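Local coordinates for protein 6-phosphogluconate dehydrogenase (Pseudomonas syringae, PDB 5U5G) that probably catalyses an NADP-dependent oxidoreduction of 2-oxopropylphosphonate in fosfomycin biosynthesis, as a member of the 6-phosphogluconate and 3-hydroxyisobutyrate dehydrogenase family, at residues 239-250 / 261-269; 217-225 / 277-285. All blocks are in the same frame, centred on the assembly; numbering follows the deposited sequence.

Contact 1: 239-250 / 261-269. With NAP (NADP nicotinamide-adenine-dinucleotide phosphate), chain E; 7VD ((2-oxopropyl)phosphonic acid), chain F.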
loop_
_atom_site.group_PDB
_atom_site.type_symbol
_atom_site.label_atom_id
_atom_site.label_comp_id
_atom_site.label_asym_id
_atom_site.label_seq_id
_atom_site.Cartn_x
_atom_site.Cartn_y
_atom_site.Cartn_z
ATOM N N ARG A 239 7.856 7.502 14.538
ATOM C CA ARG A 239 7.890 6.254 13.783
ATOM C C ARG A 239 8.585 5.155 14.578
ATOM O O ARG A 239 8.076 4.030 14.683
ATOM C CB ARG A 239 8.599 6.481 12.440
ATOM C CG ARG A 239 8.613 5.264 11.509
ATOM C CD ARG A 239 7.539 5.412 10.432
ATOM N NE ARG A 239 6.404 4.571 10.745
ATOM C CZ ARG A 239 5.144 4.799 10.386
ATOM N NH1 ARG A 239 4.802 5.884 9.703
ATOM N NH2 ARG A 239 4.212 3.927 10.748
ATOM N N CYS A 240 9.746 5.473 15.165
ATOM C CA CYS A 240 10.518 4.471 15.909
ATOM C C CYS A 240 9.858 4.096 17.235
ATOM O O CYS A 240 10.002 2.952 17.692
ATOM C CB CYS A 240 11.950 4.975 16.141
ATOM S SG CYS A 240 12.997 4.907 14.638
ATOM N N LYS A 241 9.136 5.029 17.866
ATOM C CA LYS A 241 8.325 4.669 19.023
ATOM C C LYS A 241 7.360 3.540 18.672
ATOM O O LYS A 241 7.241 2.553 19.409
ATOM C CB LYS A 241 7.564 5.895 19.546
ATOM C CG LYS A 241 6.358 5.535 20.428
ATOM C CD LYS A 241 5.614 6.756 20.963
ATOM C CE LYS A 241 4.837 7.513 19.868
ATOM N NZ LYS A 241 3.643 6.794 19.339
ATOM N N ASP A 242 6.675 3.656 17.527
ATOM C CA ASP A 242 5.693 2.641 17.161
ATOM C C ASP A 242 6.369 1.329 16.762
ATOM O O ASP A 242 5.878 0.248 17.102
ATOM C CB ASP A 242 4.782 3.166 16.046
ATOM C CG ASP A 242 3.905 4.323 16.508
ATOM O OD1 ASP A 242 3.851 4.571 17.740
ATOM O OD2 ASP A 242 3.278 4.992 15.650
ATOM N N LEU A 243 7.508 1.406 16.067
ATOM C CA LEU A 243 8.257 0.197 15.725
ATOM C C LEU A 243 8.713 -0.540 16.981
ATOM O O LEU A 243 8.747 -1.778 17.020
ATOM C CB LEU A 243 9.469 0.563 14.865
ATOM C CG LEU A 243 9.494 0.337 13.344
ATOM C CD1 LEU A 243 8.349 -0.541 12.826
ATOM C CD2 LEU A 243 9.628 1.635 12.562
ATOM N N GLU A 244 9.089 0.210 18.012
ATOM C CA GLU A 244 9.495 -0.399 19.268
ATOM C C GLU A 244 8.306 -1.035 19.985
ATOM O O GLU A 244 8.436 -2.107 20.585
ATOM C CB GLU A 244 10.178 0.653 20.143
ATOM C CG GLU A 244 10.634 0.157 21.506
ATOM C CD GLU A 244 11.688 -0.921 21.410
ATOM O OE1 GLU A 244 12.383 -0.997 20.364
ATOM O OE2 GLU A 244 11.817 -1.696 22.388
ATOM N N LEU A 245 7.131 -0.410 19.922
ATOM C CA LEU A 245 5.946 -1.081 20.452
ATOM C C LEU A 245 5.707 -2.409 19.735
ATOM O O LEU A 245 5.403 -3.424 20.375
ATOM C CB LEU A 245 4.726 -0.173 20.344
ATOM C CG LEU A 245 4.783 1.121 21.162
ATOM C CD1 LEU A 245 3.615 2.015 20.802
ATOM C CD2 LEU A 245 4.792 0.817 22.657
ATOM N N ALA A 246 5.900 -2.432 18.412
ATOM C CA ALA A 246 5.730 -3.664 17.642
ATOM C C ALA A 246 6.821 -4.677 17.968
ATOM O O ALA A 246 6.550 -5.883 18.069
ATOM C CB ALA A 246 5.735 -3.349 16.144
ATOM N N ARG A 247 8.065 -4.207 18.111
ATOM C CA ARG A 247 9.170 -5.100 18.439
ATOM C C ARG A 247 8.913 -5.838 19.744
ATOM O O ARG A 247 9.202 -7.033 19.857
ATOM C CB ARG A 247 10.485 -4.328 18.537
ATOM C CG ARG A 247 11.702 -5.241 18.666
ATOM C CD ARG A 247 12.959 -4.489 19.094
ATOM N NE ARG A 247 12.853 -3.967 20.454
ATOM C CZ ARG A 247 13.004 -4.707 21.553
ATOM N NH1 ARG A 247 13.263 -6.007 21.450
ATOM N NH2 ARG A 247 12.891 -4.152 22.754
ATOM N N ARG A 248 8.374 -5.135 20.742
ATOM C CA ARG A 248 8.130 -5.760 22.030
ATOM C C ARG A 248 7.024 -6.804 21.970
ATOM O O ARG A 248 6.861 -7.567 22.926
ATOM C CB ARG A 248 7.783 -4.692 23.051
ATOM C CG ARG A 248 8.840 -3.631 23.251
ATOM C CD ARG A 248 8.416 -2.756 24.409
ATOM N NE ARG A 248 8.041 -3.560 25.568
ATOM C CZ ARG A 248 6.783 -3.730 25.960
ATOM N NH1 ARG A 248 5.824 -3.173 25.239
ATOM N NH2 ARG A 248 6.445 -4.478 27.011
ATOM N N ARG A 249 6.261 -6.859 20.879
ATOM C CA ARG A 249 5.201 -7.844 20.739
ATOM C C ARG A 249 5.579 -8.984 19.800
ATOM O O ARG A 249 4.748 -9.858 19.537
ATOM C CB ARG A 249 3.913 -7.156 20.282
ATOM C CG ARG A 249 3.525 -6.014 21.205
ATOM C CD ARG A 249 2.165 -5.412 20.875
ATOM N NE ARG A 249 1.122 -6.433 20.821
ATOM C CZ ARG A 249 0.473 -6.906 21.879
ATOM N NH1 ARG A 249 0.749 -6.451 23.091
ATOM N NH2 ARG A 249 -0.463 -7.838 21.717
ATOM N N LEU A 250 6.819 -9.005 19.314
ATOM C CA LEU A 250 7.272 -10.089 18.442
ATOM C C LEU A 250 7.413 -11.388 19.228
ATOM O O LEU A 250 8.032 -11.397 20.301
ATOM C CB LEU A 250 8.610 -9.739 17.804
ATOM C CG LEU A 250 8.587 -8.845 16.568
ATOM C CD1 LEU A 250 10.005 -8.466 16.200
ATOM C CD2 LEU A 250 7.900 -9.555 15.398
ATOM N N LEU A 261 13.230 -6.206 9.870
ATOM C CA LEU A 261 14.000 -5.285 9.030
ATOM C C LEU A 261 13.478 -3.857 9.149
ATOM O O LEU A 261 14.266 -2.904 9.217
ATOM C CB LEU A 261 13.985 -5.742 7.568
ATOM C CG LEU A 261 14.856 -4.935 6.601
ATOM C CD1 LEU A 261 16.335 -4.918 7.019
ATOM C CD2 LEU A 261 14.698 -5.521 5.200
ATOM N N ALA A 262 12.154 -3.692 9.207
ATOM C CA ALA A 262 11.582 -2.356 9.352
ATOM C C ALA A 262 11.982 -1.715 10.680
ATOM O O ALA A 262 12.276 -0.518 10.733
ATOM C CB ALA A 262 10.062 -2.418 9.221
ATOM N N MET A 263 12.010 -2.497 11.759
ATOM C CA MET A 263 12.438 -1.963 13.052
ATOM C C MET A 263 13.897 -1.511 13.009
ATOM O O MET A 263 14.221 -0.389 13.415
ATOM C CB MET A 263 12.225 -3.012 14.147
ATOM C CG MET A 263 10.808 -3.500 14.200
ATOM S SD MET A 263 10.587 -5.061 15.063
ATOM C CE MET A 263 8.832 -5.287 14.811
ATOM N N THR A 264 14.797 -2.372 12.517
ATOM C CA THR A 264 16.205 -1.996 12.478
ATOM C C THR A 264 16.447 -0.842 11.507
ATOM O O THR A 264 17.216 0.074 11.813
ATOM C CB THR A 264 17.079 -3.195 12.109
ATOM O OG1 THR A 264 16.720 -3.659 10.803
ATOM C CG2 THR A 264 16.882 -4.325 13.099
ATOM N N THR A 265 15.785 -0.858 10.341
ATOM C CA THR A 265 16.039 0.163 9.327
ATOM C C THR A 265 15.719 1.559 9.849
ATOM O O THR A 265 16.519 2.492 9.697
ATOM C CB THR A 265 15.229 -0.111 8.051
ATOM O OG1 THR A 265 15.604 -1.373 7.478
ATOM C CG2 THR A 265 15.486 0.987 7.024
ATOM N N PHE A 266 14.543 1.734 10.447
ATOM C CA PHE A 266 14.175 3.079 10.869
ATOM C C PHE A 266 14.932 3.493 12.127
ATOM O O PHE A 266 15.156 4.691 12.346
ATOM C CB PHE A 266 12.659 3.186 11.034
ATOM C CG PHE A 266 11.927 3.303 9.715
ATOM C CD1 PHE A 266 11.860 4.531 9.047
ATOM C CD2 PHE A 266 11.346 2.181 9.116
ATOM C CE1 PHE A 266 11.205 4.648 7.815
ATOM C CE2 PHE A 266 10.675 2.288 7.894
ATOM C CZ PHE A 266 10.611 3.518 7.231
ATOM N N ASP A 267 15.378 2.521 12.929
ATOM C CA ASP A 267 16.280 2.836 14.029
ATOM C C ASP A 267 17.591 3.414 13.506
ATOM O O ASP A 267 18.080 4.429 14.015
ATOM C CB ASP A 267 16.534 1.593 14.877
ATOM C CG ASP A 267 17.397 1.889 16.089
ATOM O OD1 ASP A 267 16.918 2.607 17.001
ATOM O OD2 ASP A 267 18.555 1.405 16.123
ATOM N N THR A 268 18.159 2.794 12.465
ATOM C CA THR A 268 19.401 3.297 11.887
ATOM C C THR A 268 19.216 4.684 11.272
ATOM O O THR A 268 20.087 5.551 11.410
ATOM C CB THR A 268 19.925 2.315 10.843
ATOM O OG1 THR A 268 20.060 1.019 11.436
ATOM C CG2 THR A 268 21.288 2.770 10.339
ATOM N N VAL A 269 18.091 4.911 10.588
ATOM C CA VAL A 269 17.820 6.226 10.006
ATOM C C VAL A 269 17.666 7.273 11.104
ATOM O O VAL A 269 18.111 8.423 10.959
ATOM C CB VAL A 269 16.571 6.169 9.105
ATOM C CG1 VAL A 269 16.190 7.566 8.614
ATOM C CG2 VAL A 269 16.794 5.221 7.913
HETATM P PA NAP E . 5.034 15.392 18.170
HETATM O O1A NAP E . 6.416 14.943 18.470
HETATM O O2A NAP E . 4.750 16.301 17.000
HETATM O O5B NAP E . 4.362 16.081 19.523
HETATM C C5B NAP E . 4.565 15.188 20.592
HETATM C C4B NAP E . 3.662 15.675 21.747
HETATM O O4B NAP E . 3.892 14.923 22.938
HETATM C C3B NAP E . 3.948 17.194 22.029
HETATM O O3B NAP E . 2.768 17.807 22.446
HETATM C C2B NAP E . 4.893 17.082 23.241
HETATM O O2B NAP E . 4.868 18.126 24.086
HETATM C C1B NAP E . 4.199 15.856 23.957
HETATM N N9A NAP E . 5.137 15.280 24.901
HETATM C C8A NAP E . 6.201 14.385 24.667
HETATM N N7A NAP E . 6.898 14.083 25.797
HETATM C C5A NAP E . 6.251 14.830 26.792
HETATM C C6A NAP E . 6.481 14.967 28.172
HETATM N N6A NAP E . 7.501 14.284 28.788
HETATM N N1A NAP E . 5.708 15.775 28.941
HETATM C C2A NAP E . 4.703 16.435 28.286
HETATM N N3A NAP E . 4.357 16.403 26.992
HETATM C C4A NAP E . 5.159 15.579 26.250
HETATM O O3 NAP E . 4.350 13.915 17.952
HETATM P PN NAP E . 3.099 13.895 16.954
HETATM O O1N NAP E . 2.085 14.926 17.258
HETATM O O2N NAP E . 3.462 13.476 15.547
HETATM O O5D NAP E . 2.305 12.426 17.461
HETATM C C5D NAP E . 1.585 12.601 18.598
HETATM C C4D NAP E . 0.793 11.324 18.809
HETATM O O4D NAP E . -0.060 11.078 17.660
HETATM C C3D NAP E . 1.794 10.097 18.899
HETATM O O3D NAP E . 1.296 9.185 19.837
HETATM C C2D NAP E . 1.754 9.518 17.502
HETATM O O2D NAP E . 1.987 8.134 17.464
HETATM C C1D NAP E . 0.258 9.794 17.140
HETATM N N1N NAP E . 0.061 9.845 15.705
HETATM C C2N NAP E . 0.791 10.740 14.878
HETATM C C3N NAP E . 0.494 10.794 13.533
HETATM C C7N NAP E . 1.204 11.728 12.654
HETATM O O7N NAP E . 0.942 11.842 11.455
HETATM N N7N NAP E . 2.172 12.564 13.181
HETATM C C4N NAP E . -0.600 9.958 12.923
HETATM C C5N NAP E . -1.267 9.061 13.868
HETATM C C6N NAP E . -0.930 9.016 15.156
HETATM P P2B NAP E . 5.982 19.527 23.629
HETATM O O1X NAP E . 5.175 20.095 22.504
HETATM O O2X NAP E . 6.029 20.339 24.927
HETATM O O3X NAP E . 7.223 18.747 23.267
HETATM P P1 7VD F . -0.401 7.619 10.189
HETATM C C1 7VD F . 1.078 8.198 11.065
HETATM O O2 7VD F . -0.914 6.275 10.652
HETATM O O3 7VD F . -1.516 8.637 10.234
HETATM O O4 7VD F . 0.153 7.517 8.789
HETATM C C6 7VD F . 1.478 7.424 12.296
HETATM O O7 7VD F . 0.633 6.943 13.051
HETATM C C8 7VD F . 2.958 7.283 12.526
#

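Contact 2: 217-225 / 277-285. With 7VD ((2-oxopropyl)phosphonic acid), chain F.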
loop_
_atom_site.group_PDB
_atom_site.type_symbol
_atom_site.label_atom_id
_atom_site.label_comp_id
_atom_site.label_asym_id
_atom_site.label_seq_id
_atom_site.Cartn_x
_atom_site.Cartn_y
_atom_site.Cartn_z
ATOM N N TYR A 217 1.277 4.707 1.911
ATOM C CA TYR A 217 2.607 5.237 2.192
ATOM C C TYR A 217 3.501 5.352 0.967
ATOM O O TYR A 217 4.496 6.089 1.023
ATOM C CB TYR A 217 3.302 4.420 3.293
ATOM C CG TYR A 217 3.139 5.163 4.597
ATOM C CD1 TYR A 217 1.928 5.118 5.294
ATOM C CD2 TYR A 217 4.149 6.004 5.078
ATOM C CE1 TYR A 217 1.746 5.848 6.475
ATOM C CE2 TYR A 217 3.979 6.730 6.264
ATOM C CZ TYR A 217 2.771 6.651 6.955
ATOM O OH TYR A 217 2.590 7.371 8.126
ATOM N N MET A 218 3.180 4.659 -0.132
ATOM C CA MET A 218 3.771 5.029 -1.416
ATOM C C MET A 218 3.403 6.464 -1.787
ATOM O O MET A 218 4.255 7.234 -2.249
ATOM C CB MET A 218 3.317 4.056 -2.510
ATOM C CG MET A 218 3.677 4.494 -3.945
ATOM S SD MET A 218 5.438 4.597 -4.373
ATOM C CE MET A 218 5.833 2.848 -4.588
ATOM N N ASP A 219 2.134 6.843 -1.573
ATOM C CA ASP A 219 1.728 8.239 -1.752
ATOM C C ASP A 219 2.582 9.173 -0.904
ATOM O O ASP A 219 3.055 10.209 -1.385
ATOM C CB ASP A 219 0.248 8.416 -1.403
ATOM C CG ASP A 219 -0.678 7.722 -2.396
ATOM O OD1 ASP A 219 -0.215 7.319 -3.491
ATOM O OD2 ASP A 219 -1.874 7.573 -2.071
ATOM N N VAL A 220 2.797 8.816 0.369
ATOM C CA VAL A 220 3.634 9.640 1.238
ATOM C C VAL A 220 5.027 9.793 0.639
ATOM O O VAL A 220 5.566 10.899 0.554
ATOM C CB VAL A 220 3.694 9.041 2.656
ATOM C CG1 VAL A 220 4.728 9.789 3.493
ATOM C CG2 VAL A 220 2.323 9.107 3.312
ATOM N N ALA A 221 5.626 8.677 0.212
ATOM C CA ALA A 221 6.992 8.707 -0.290
ATOM C C ALA A 221 7.087 9.504 -1.587
ATOM O O ALA A 221 8.047 10.258 -1.791
ATOM C CB ALA A 221 7.496 7.280 -0.494
ATOM N N LEU A 222 6.090 9.350 -2.466
ATOM C CA LEU A 222 6.046 10.124 -3.707
ATOM C C LEU A 222 5.830 11.605 -3.433
ATOM O O LEU A 222 6.472 12.455 -4.057
ATOM C CB LEU A 222 4.932 9.615 -4.611
ATOM C CG LEU A 222 5.117 8.245 -5.247
ATOM C CD1 LEU A 222 3.754 7.791 -5.750
ATOM C CD2 LEU A 222 6.111 8.353 -6.371
ATOM N N GLY A 223 4.896 11.932 -2.537
ATOM C CA GLY A 223 4.714 13.326 -2.164
ATOM C C GLY A 223 5.994 13.947 -1.642
ATOM O O GLY A 223 6.306 15.106 -1.943
ATOM N N TYR A 224 6.763 13.172 -0.868
ATOM C CA TYR A 224 8.041 13.644 -0.343
ATOM C C TYR A 224 9.033 13.897 -1.467
ATOM O O TYR A 224 9.742 14.915 -1.469
ATOM C CB TYR A 224 8.614 12.626 0.644
ATOM C CG TYR A 224 9.832 13.109 1.430
ATOM C CD1 TYR A 224 9.682 13.926 2.551
ATOM C CD2 TYR A 224 11.119 12.714 1.079
ATOM C CE1 TYR A 224 10.803 14.368 3.296
ATOM C CE2 TYR A 224 12.236 13.129 1.813
ATOM C CZ TYR A 224 12.068 13.960 2.917
ATOM O OH TYR A 224 13.162 14.381 3.643
ATOM N N ALA A 225 9.125 12.963 -2.416
ATOM C CA ALA A 225 10.081 13.130 -3.504
ATOM C C ALA A 225 9.636 14.229 -4.464
ATOM O O ALA A 225 10.460 15.030 -4.919
ATOM C CB ALA A 225 10.279 11.800 -4.238
ATOM N N SER A 277 13.806 14.558 12.588
ATOM C CA SER A 277 13.848 14.489 11.135
ATOM C C SER A 277 12.753 13.568 10.587
ATOM O O SER A 277 12.203 12.705 11.288
ATOM C CB SER A 277 15.215 14.009 10.662
ATOM O OG SER A 277 16.216 14.942 11.003
ATOM N N ASP A 278 12.447 13.762 9.303
ATOM C CA ASP A 278 11.294 13.114 8.687
ATOM C C ASP A 278 11.520 11.610 8.547
ATOM O O ASP A 278 12.631 11.151 8.250
ATOM C CB ASP A 278 11.019 13.737 7.313
ATOM C CG ASP A 278 9.580 13.555 6.860
ATOM O OD1 ASP A 278 9.238 12.475 6.298
ATOM O OD2 ASP A 278 8.788 14.500 7.066
ATOM N N GLN A 279 10.442 10.842 8.760
ATOM C CA GLN A 279 10.471 9.406 8.488
ATOM C C GLN A 279 11.004 9.103 7.088
ATOM O O GLN A 279 11.678 8.089 6.885
ATOM C CB GLN A 279 9.062 8.808 8.657
ATOM C CG GLN A 279 7.995 9.522 7.821
ATOM C CD GLN A 279 6.614 8.910 7.932
ATOM O OE1 GLN A 279 6.421 7.880 8.591
ATOM N NE2 GLN A 279 5.633 9.556 7.301
ATOM N N CYS A 280 10.722 9.969 6.119
ATOM C CA CYS A 280 11.168 9.759 4.745
ATOM C C CYS A 280 12.646 10.042 4.537
ATOM O O CYS A 280 13.104 9.944 3.400
ATOM C CB CYS A 280 10.352 10.618 3.782
ATOM S SG CYS A 280 8.598 10.210 3.744
ATOM N N GLN A 281 13.408 10.373 5.583
ATOM C CA GLN A 281 14.851 10.560 5.418
ATOM C C GLN A 281 15.597 9.257 5.136
ATOM O O GLN A 281 16.809 9.293 4.885
ATOM C CB GLN A 281 15.426 11.262 6.651
ATOM C CG GLN A 281 15.410 12.793 6.513
ATOM C CD GLN A 281 16.292 13.261 5.364
ATOM O OE1 GLN A 281 17.512 13.143 5.431
ATOM N NE2 GLN A 281 15.683 13.773 4.300
ATOM N N TYR A 282 14.910 8.110 5.161
ATOM C CA TYR A 282 15.484 6.907 4.567
ATOM C C TYR A 282 16.003 7.179 3.153
ATOM O O TYR A 282 16.985 6.564 2.733
ATOM C CB TYR A 282 14.440 5.785 4.542
ATOM C CG TYR A 282 14.974 4.418 4.109
ATOM C CD1 TYR A 282 16.233 3.981 4.500
ATOM C CD2 TYR A 282 14.188 3.552 3.352
ATOM C CE1 TYR A 282 16.708 2.716 4.129
ATOM C CE2 TYR A 282 14.653 2.289 2.974
ATOM C CZ TYR A 282 15.902 1.876 3.371
ATOM O OH TYR A 282 16.348 0.626 2.987
ATOM N N PHE A 283 15.345 8.084 2.411
ATOM C CA PHE A 283 15.818 8.497 1.087
ATOM C C PHE A 283 17.288 8.880 1.124
ATOM O O PHE A 283 18.093 8.390 0.329
ATOM C CB PHE A 283 15.004 9.692 0.564
ATOM C CG PHE A 283 13.845 9.317 -0.318
ATOM C CD1 PHE A 283 14.050 8.651 -1.523
ATOM C CD2 PHE A 283 12.547 9.661 0.046
ATOM C CE1 PHE A 283 12.966 8.316 -2.337
ATOM C CE2 PHE A 283 11.470 9.348 -0.758
ATOM C CZ PHE A 283 11.677 8.670 -1.951
ATOM N N SER A 284 17.661 9.763 2.050
ATOM C CA SER A 284 19.039 10.232 2.060
ATOM C C SER A 284 19.985 9.195 2.646
ATOM O O SER A 284 21.123 9.077 2.184
ATOM C CB SER A 284 19.138 11.558 2.819
ATOM O OG SER A 284 18.789 11.379 4.179
ATOM N N VAL A 285 19.536 8.422 3.637
ATOM C CA VAL A 285 20.375 7.353 4.179
ATOM C C VAL A 285 20.651 6.314 3.107
ATOM O O VAL A 285 21.780 5.827 2.962
ATOM C CB VAL A 285 19.710 6.717 5.413
ATOM C CG1 VAL A 285 20.421 5.429 5.794
ATOM C CG2 VAL A 285 19.705 7.697 6.578
HETATM P P1 7VD F . -0.401 7.619 10.189
HETATM C C1 7VD F . 1.078 8.198 11.065
HETATM O O2 7VD F . -0.914 6.275 10.652
HETATM O O3 7VD F . -1.516 8.637 10.234
HETATM O O4 7VD F . 0.153 7.517 8.789
HETATM C C6 7VD F . 1.478 7.424 12.296
HETATM O O7 7VD F . 0.633 6.943 13.051
HETATM C C8 7VD F . 2.958 7.283 12.526
#

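Contact 1: 239-250 / 261-269
M263 lays its thioether along the last turn of helix 236-247, where SD sits 3.6 Å from R247 CB and CE lies 3.9 Å from A246 CB. Beyond CG the chain is extended (chi2 161°, chi3 -177°), which carries the methyl across the gap to the backbone of R247. L250, the last residue of the type I turn R247-L250, meets it tip to tip, its CD1 3.6 Å from M263 SD. One turn back, L243 crosses over the neighbouring helix: CG rests 3.7 Å from M263 CA, while CD2 lies 3.7 Å from F266 CB. F266 in turn receives R239 CG over one ring face, 4.1 Å from CD1 and displaced toward the rim. C240 SG approaches the backbone carbonyl of F266, 3.2 Å from its O. No hydrogen bond joins the two segments; packing, mostly apolar, holds the interface, and the short helix axes run roughly antiparallel, at 149°.

R239, K241 and D242 face the ligand pocket. The bent chain of R239 places its guanidinium with one face over C8 of (2-oxopropyl)phosphonic acid, and its NH2 forms a salt bridge with E180. K241 NZ donates to O2D of the NADP ribose at 2.8 Å, makes a salt bridge with D242 OD1, met on the syn side of the carboxylate, and also bonds to T98 O. Separate from the pocket, R247 grips the carboxylate of E244 side-on through NE and NH2, which fixes the plane of its guanidinium. The arrangement is that of an antiparallel helix pair in the all-helical C-terminal domain of this dehydrogenase family, with one helix also lining the NADP and substrate pocket.

Contact 2: 217-225 / 277-285
Y224 packs over C280 where helix 216-226 meets the short 3-10 turn 279-281 leading into helix 282-287, a junction within the helical C-terminal domain. The central contact is a CH-pi interaction: C280 CB stands 3.4 Å from the Y224 ring centroid, only 9° off the ring normal. C280 SG lies obliquely to the same ring and also touches V220 CG1 at 3.9 Å, while V220 CG2 covers one face of the Y217 ring.

Among the aromatic contacts, Y224 and F283 meet rim to rim with their planes nearly parallel, neither ring covering the other. F283 also meets helix 216-226 at its CZ, 4.1 Å from A225 CB, and at its ring edge, which faces A221 O. With chi1 at -170°, Y224 CG sits beside the carbonyl carbon, which turns the ring to C280 and F283.

Hydrogen bonds and polar contacts complete the junction. Q279 comes to the edge of the Y217 ring with its amide nearly perpendicular to it, NE2 being 3.4 Å from Y217 CE2; the amide is held by R239 through OE1 and by S232 through NE2. Y217 OH donates to phosphonate O4 of (2-oxopropyl)phosphonic acid at 2.5 Å. D278 OD1 uses its anti lone pair to accept from C280 N, an Asx turn that holds the amide of the residue whose CB lies over Y224, and it also receives S232 OG. At the outer end of the Y224 ring, Q281 NE2 donates to Y224 OH at 2.7 Å with an N-H...O angle of 155°, the hydroxyl lying in the plane of the Q281 amide.

How the contacts relate
The centres of contacts 1 and 2 lie about 17 Å apart in the same helical domain. Along the chain, helix 216-226 of contact 2 comes first, followed by helices 236-247 and 257-273 of contact 1, and then by 277-285, which returns to contact 2; the antiparallel pair is therefore enclosed in sequence by the other contact. They touch directly: R239 NH1 probably hydrogen-bonds to Q279 OE1 and Y217 OH, and T265 packs on Y282. Both contacts line the same substrate pocket, each through its earlier helix in the chain. R212 of the second subunit also binds the ligand there, so the pocket draws on both subunits.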